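Local coordinates for protein Crov588 (Cafeteriavirus, PDB 6NYR) that is of unknown function but folds into a ring-shaped leucine-rich-repeat solenoid built largely of FNIP repeats, at residues 483-488 and 504-509; 462-467 and 488-493. One frame throughout, in Å; residues are numbered along the deposited sequence.

Followed from the N terminus, the chain runs through 462-467, crosses strand 475-477 and reaches 483-488. It continues directly into 488-493, where contact 2 closes back on 462-467. After the next strand, 497-499, it arrives at 504-509, and contact 1 closes a second loop onto 483-488. The segments alternate, so the two closures cross rather than nest, and they share Glu488. Their centres lie about 11 Å apart. Ile486 CG2 packs on Leu491 CG, and Gln484 CG rests near Gln462 O. Together the contacts tie three successive solenoid coils through the loops that follow strands 453-455, 475-477 and 497-499.

Contact 1. Residues 483-488 and 504-509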
loop_
_atom_site.group_PDB
_atom_site.type_symbol
_atom_site.label_atom_id
_atom_site.label_comp_id
_atom_site.label_asym_id
_atom_site.label_seq_id
_atom_site.Cartn_x
_atom_site.Cartn_y
_atom_site.Cartn_z
ATOM N N ASN A 483 28.691 15.049 -5.920
ATOM C CA ASN A 483 28.930 16.301 -6.626
ATOM C C ASN A 483 30.303 16.255 -7.298
ATOM O O ASN A 483 31.175 17.095 -7.074
ATOM C CB ASN A 483 28.808 17.478 -5.660
ATOM C CG ASN A 483 28.735 18.812 -6.373
ATOM O OD1 ASN A 483 28.441 18.877 -7.568
ATOM N ND2 ASN A 483 29.004 19.889 -5.645
ATOM N N GLN A 484 30.507 15.253 -8.152
ATOM C CA GLN A 484 31.734 15.117 -8.924
ATOM C C GLN A 484 31.422 15.247 -10.410
ATOM O O GLN A 484 30.316 14.929 -10.861
ATOM C CB GLN A 484 32.430 13.769 -8.653
ATOM C CG GLN A 484 32.785 13.521 -7.188
ATOM C CD GLN A 484 33.710 14.575 -6.600
ATOM O OE1 GLN A 484 34.668 15.007 -7.239
ATOM N NE2 GLN A 484 33.420 14.993 -5.372
ATOM N N LYS A 485 32.406 15.741 -11.159
ATOM C CA LYS A 485 32.279 15.845 -12.606
ATOM C C LYS A 485 32.029 14.472 -13.226
ATOM O O LYS A 485 32.657 13.481 -12.849
ATOM C CB LYS A 485 33.554 16.443 -13.202
ATOM C CG LYS A 485 33.729 17.940 -13.019
ATOM C CD LYS A 485 35.095 18.374 -13.559
ATOM C CE LYS A 485 35.253 19.886 -13.564
ATOM N NZ LYS A 485 35.384 20.455 -12.194
ATOM N N ILE A 486 31.100 14.421 -14.180
ATOM C CA ILE A 486 30.850 13.231 -14.994
ATOM C C ILE A 486 31.377 13.498 -16.399
ATOM O O ILE A 486 30.948 14.448 -17.065
ATOM C CB ILE A 486 29.364 12.841 -15.006
ATOM C CG1 ILE A 486 28.857 12.763 -13.564
ATOM C CG2 ILE A 486 29.178 11.528 -15.743
ATOM C CD1 ILE A 486 27.471 12.167 -13.408
ATOM N N ILE A 487 32.306 12.658 -16.842
ATOM C CA ILE A 487 33.113 12.919 -18.024
ATOM C C ILE A 487 32.704 11.976 -19.156
ATOM O O ILE A 487 31.908 11.054 -18.978
ATOM C CB ILE A 487 34.617 12.771 -17.710
ATOM C CG1 ILE A 487 35.008 13.688 -16.544
ATOM C CG2 ILE A 487 35.494 13.070 -18.912
ATOM C CD1 ILE A 487 34.622 15.147 -16.747
ATOM N N GLU A 488 33.246 12.249 -20.343
ATOM C CA GLU A 488 33.122 11.359 -21.489
ATOM C C GLU A 488 33.536 9.939 -21.132
ATOM O O GLU A 488 34.505 9.722 -20.401
ATOM C CB GLU A 488 33.998 11.883 -22.636
ATOM C CG GLU A 488 33.643 11.370 -24.017
ATOM C CD GLU A 488 33.973 12.376 -25.113
ATOM O OE1 GLU A 488 34.342 13.526 -24.788
ATOM O OE2 GLU A 488 33.873 12.009 -26.302
ATOM N N PHE A 504 24.344 17.571 -6.581
ATOM C CA PHE A 504 25.028 17.594 -7.867
ATOM C C PHE A 504 24.810 18.926 -8.568
ATOM O O PHE A 504 23.667 19.330 -8.804
ATOM C CB PHE A 504 24.560 16.473 -8.778
ATOM C CG PHE A 504 25.285 16.456 -10.100
ATOM C CD1 PHE A 504 26.479 15.772 -10.238
ATOM C CD2 PHE A 504 24.798 17.168 -11.190
ATOM C CE1 PHE A 504 27.158 15.767 -11.439
ATOM C CE2 PHE A 504 25.475 17.171 -12.391
ATOM C CZ PHE A 504 26.658 16.472 -12.517
ATOM N N ASN A 505 25.906 19.585 -8.932
ATOM C CA ASN A 505 25.826 20.867 -9.620
ATOM C C ASN A 505 27.087 21.104 -10.447
ATOM O O ASN A 505 27.776 22.116 -10.267
ATOM C CB ASN A 505 25.625 21.999 -8.613
ATOM C CG ASN A 505 25.251 23.311 -9.279
ATOM O OD1 ASN A 505 24.797 23.335 -10.425
ATOM N ND2 ASN A 505 25.438 24.411 -8.566
ATOM N N GLN A 506 27.401 20.168 -11.339
ATOM C CA GLN A 506 28.558 20.275 -12.214
ATOM C C GLN A 506 28.094 20.427 -13.658
ATOM O O GLN A 506 27.022 19.944 -14.033
ATOM C CB GLN A 506 29.464 19.042 -12.101
ATOM C CG GLN A 506 30.043 18.793 -10.725
ATOM C CD GLN A 506 30.875 19.954 -10.219
ATOM O OE1 GLN A 506 31.765 20.447 -10.909
ATOM N NE2 GLN A 506 30.585 20.396 -8.999
ATOM N N LYS A 507 28.910 21.096 -14.467
ATOM C CA LYS A 507 28.611 21.226 -15.887
ATOM C C LYS A 507 28.672 19.867 -16.573
ATOM O O LYS A 507 29.476 19.002 -16.208
ATOM C CB LYS A 507 29.575 22.212 -16.546
ATOM C CG LYS A 507 29.236 23.665 -16.233
ATOM C CD LYS A 507 30.273 24.644 -16.762
ATOM C CE LYS A 507 29.929 26.061 -16.311
ATOM N NZ LYS A 507 31.083 26.996 -16.384
ATOM N N ILE A 508 27.795 19.684 -17.558
ATOM C CA ILE A 508 27.736 18.485 -18.383
ATOM C C ILE A 508 28.094 18.876 -19.810
ATOM O O ILE A 508 27.399 19.692 -20.428
ATOM C CB ILE A 508 26.348 17.830 -18.321
ATOM C CG1 ILE A 508 25.912 17.675 -16.861
ATOM C CG2 ILE A 508 26.358 16.478 -19.015
ATOM C CD1 ILE A 508 24.632 16.894 -16.667
ATOM N N MET A 509 29.174 18.301 -20.336
ATOM C CA MET A 509 29.620 18.619 -21.685
ATOM C C MET A 509 28.959 17.654 -22.674
ATOM O O MET A 509 28.023 16.925 -22.332
ATOM C CB MET A 509 31.147 18.622 -21.746
ATOM C CG MET A 509 31.849 17.394 -21.205
ATOM S SD MET A 509 33.641 17.676 -21.134
ATOM C CE MET A 509 34.268 15.997 -21.036
#
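Gln506 reaches across to the coil before it and takes hold of Asn483, a small example of how repeat proteins join neighbouring turns through side-chain amides. From CB, which points toward 483-488, the chain bends at chi2 (-59°). CG settles 3.5 Å from Asn483 OD1 and also packs on the carbonyl carbon of Gln484. Beyond CD the amide divides its tasks: OE1 lies beside Lys485, 3.8 Å from CG and equally far from NZ, while NE2 donates to Asn483 OD1 at 3.0 Å. This bond is nearly straight (172°) and leaves within the Gln506 amide plane, although it arrives above the carbonyl plane of Asn483. The backbone N of Asn505 donates to the same OD1, also at 3.0 Å, from the opposite face. Next to this polar site, the edge of the Phe504 ring meets Gln484 O, with CE1 at 3.3 Å, and Ile486 CG1 touches the same ring carbon. At the far end Met509 CE packs on Ile487 CG2 at 3.8 Å. The pattern repeats on both flanks, since Asn461 OD1 accepts from Asn483 N and Gln484 NE2, and Asn505 OD1 from Asn527 N and Gln528 NE2. Two donors thus grip one acceptor oxygen, which should restrain the rotation of the Asn483 amide and joins coil to coil through uncharged groups.

Contact 2. Residues 462-467 and 488-493; sequences QKITEN and ENVLPD
Ile464 and Val490 meet nearly at right angles where two successive coils of the leucine-rich-repeat solenoid come together, in the loops that leave the parallel strands. The pair illustrates how adjacent coils can pack largely through apolar contact and backbone oxygens, for no hydrogen bond joins 462-467 to 488-493. Val490 has CG1 opposite its backbone N (chi1 175°), a rotation that directs this methyl to Ile464 CG2 at 3.6 Å. The two methyls of Val490 also straddle the backbone oxygen of Ile464, with CG1 at 3.3 Å and CG2 at 3.5 Å from that O. The valine therefore packs against both the side chain and the main chain of its partner. Both residues are buried, and the apolar packing continues toward the next coil, where Leu491 touches Leu513.

Glu466 and Asn489 adopt a different relation. Their side chains run alongside each other and point the same way, with the carboxylate and amide planes turned 36° apart. The touching parts are not the two polar groups facing each other: Glu466 OE1 lies 3.7 Å from Asn489 CB, and CB and CG of Glu466 both lie against the backbone oxygen of Asn489. Asn489 takes a left-handed backbone conformation, and so does Asn467, its counterpart 22 residues, one coil, earlier, which suggests that the same turn recurs from coil to coil. Asn467 in turn has its side chain against Glu444 of the preceding coil. Across the present pair of coils the CA atoms come nearest at Glu466 and Val490, and just beside that point the CA-H of Glu466 makes a bent contact with Asn489 O (140° at H), with 3.5 Å between CA and O.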
loop_
_atom_site.group_PDB
_atom_site.type_symbol
_atom_site.label_atom_id
_atom_site.label_comp_id
_atom_site.label_asym_id
_atom_site.label_seq_id
_atom_site.Cartn_x
_atom_site.Cartn_y
_atom_site.Cartn_z
ATOM N N GLN A 462 32.473 10.154 -4.495
ATOM C CA GLN A 462 33.753 9.832 -5.105
ATOM C C GLN A 462 33.655 9.951 -6.620
ATOM O O GLN A 462 32.574 9.826 -7.206
ATOM C CB GLN A 462 34.212 8.417 -4.736
ATOM C CG GLN A 462 34.404 8.165 -3.250
ATOM C CD GLN A 462 35.487 9.034 -2.645
ATOM O OE1 GLN A 462 36.441 9.422 -3.321
ATOM N NE2 GLN A 462 35.350 9.333 -1.359
ATOM N N LYS A 463 34.801 10.198 -7.250
ATOM C CA LYS A 463 34.852 10.274 -8.700
ATOM C C LYS A 463 34.470 8.934 -9.321
ATOM O O LYS A 463 34.719 7.865 -8.755
ATOM C CB LYS A 463 36.254 10.667 -9.170
ATOM C CG LYS A 463 36.715 12.050 -8.768
ATOM C CD LYS A 463 38.114 12.312 -9.328
ATOM C CE LYS A 463 38.594 13.716 -9.003
ATOM N NZ LYS A 463 38.505 14.025 -7.552
ATOM N N ILE A 464 33.871 9.004 -10.505
ATOM C CA ILE A 464 33.566 7.831 -11.318
ATOM C C ILE A 464 34.289 8.034 -12.643
ATOM O O ILE A 464 33.887 8.880 -13.451
ATOM C CB ILE A 464 32.058 7.640 -11.534
ATOM C CG1 ILE A 464 31.320 7.658 -10.198
ATOM C CG2 ILE A 464 31.798 6.337 -12.280
ATOM C CD1 ILE A 464 29.808 7.562 -10.323
ATOM N N THR A 465 35.344 7.261 -12.874
ATOM C CA THR A 465 36.171 7.393 -14.061
ATOM C C THR A 465 35.762 6.341 -15.092
ATOM O O THR A 465 34.699 5.722 -15.006
ATOM C CB THR A 465 37.644 7.311 -13.672
ATOM O OG1 THR A 465 37.892 6.100 -12.950
ATOM C CG2 THR A 465 38.023 8.505 -12.783
ATOM N N GLU A 466 36.612 6.143 -16.098
ATOM C CA GLU A 466 36.231 5.347 -17.258
ATOM C C GLU A 466 36.148 3.857 -16.939
ATOM O O GLU A 466 36.826 3.345 -16.045
ATOM C CB GLU A 466 37.234 5.549 -18.398
ATOM C CG GLU A 466 37.347 6.970 -18.902
ATOM C CD GLU A 466 38.138 7.063 -20.199
ATOM O OE1 GLU A 466 37.930 6.211 -21.090
ATOM O OE2 GLU A 466 38.974 7.985 -20.324
ATOM N N ASN A 467 35.306 3.162 -17.712
ATOM C CA ASN A 467 35.131 1.709 -17.629
ATOM C C ASN A 467 34.985 1.231 -16.187
ATOM O O ASN A 467 35.336 0.096 -15.855
ATOM C CB ASN A 467 36.280 0.966 -18.320
ATOM C CG ASN A 467 35.934 -0.483 -18.637
ATOM O OD1 ASN A 467 34.822 -0.784 -19.078
ATOM N ND2 ASN A 467 36.885 -1.386 -18.407
ATOM N N GLU A 488 33.246 12.249 -20.343
ATOM C CA GLU A 488 33.122 11.359 -21.489
ATOM C C GLU A 488 33.536 9.939 -21.132
ATOM O O GLU A 488 34.505 9.722 -20.401
ATOM C CB GLU A 488 33.998 11.883 -22.636
ATOM C CG GLU A 488 33.643 11.370 -24.017
ATOM C CD GLU A 488 33.973 12.376 -25.113
ATOM O OE1 GLU A 488 34.342 13.526 -24.788
ATOM O OE2 GLU A 488 33.873 12.009 -26.302
ATOM N N ASN A 489 32.786 8.970 -21.656
ATOM C CA ASN A 489 33.138 7.555 -21.554
ATOM C C ASN A 489 33.108 7.072 -20.107
ATOM O O ASN A 489 33.920 6.238 -19.699
ATOM C CB ASN A 489 34.515 7.269 -22.167
ATOM C CG ASN A 489 34.577 7.561 -23.653
ATOM O OD1 ASN A 489 33.710 7.138 -24.422
ATOM N ND2 ASN A 489 35.610 8.285 -24.069
ATOM N N VAL A 490 32.165 7.583 -19.325
ATOM C CA VAL A 490 31.907 7.083 -17.980
ATOM C C VAL A 490 30.568 6.357 -17.907
ATOM O O VAL A 490 30.491 5.229 -17.424
ATOM C CB VAL A 490 31.974 8.227 -16.941
ATOM C CG1 VAL A 490 31.573 7.720 -15.565
ATOM C CG2 VAL A 490 33.372 8.832 -16.909
ATOM N N LEU A 491 29.511 6.979 -18.414
ATOM C CA LEU A 491 28.188 6.359 -18.406
ATOM C C LEU A 491 28.100 5.317 -19.514
ATOM O O LEU A 491 28.381 5.629 -20.676
ATOM C CB LEU A 491 27.109 7.425 -18.579
ATOM C CG LEU A 491 27.113 8.507 -17.494
ATOM C CD1 LEU A 491 26.179 9.661 -17.851
ATOM C CD2 LEU A 491 26.761 7.933 -16.126
ATOM N N PRO A 492 27.723 4.078 -19.200
ATOM C CA PRO A 492 27.732 3.019 -20.219
ATOM C C PRO A 492 26.604 3.186 -21.230
ATOM O O PRO A 492 25.697 4.008 -21.081
ATOM C CB PRO A 492 27.576 1.728 -19.406
ATOM C CG PRO A 492 26.883 2.153 -18.148
ATOM C CD PRO A 492 27.326 3.572 -17.867
ATOM N N ASP A 493 26.680 2.361 -22.279
ATOM C CA ASP A 493 25.881 2.546 -23.483
ATOM C C ASP A 493 24.455 2.025 -23.374
ATOM O O ASP A 493 23.666 2.260 -24.296
ATOM C CB ASP A 493 26.561 1.858 -24.675
ATOM C CG ASP A 493 27.902 2.463 -25.009
ATOM O OD1 ASP A 493 28.065 3.683 -24.797
ATOM O OD2 ASP A 493 28.787 1.724 -25.489
#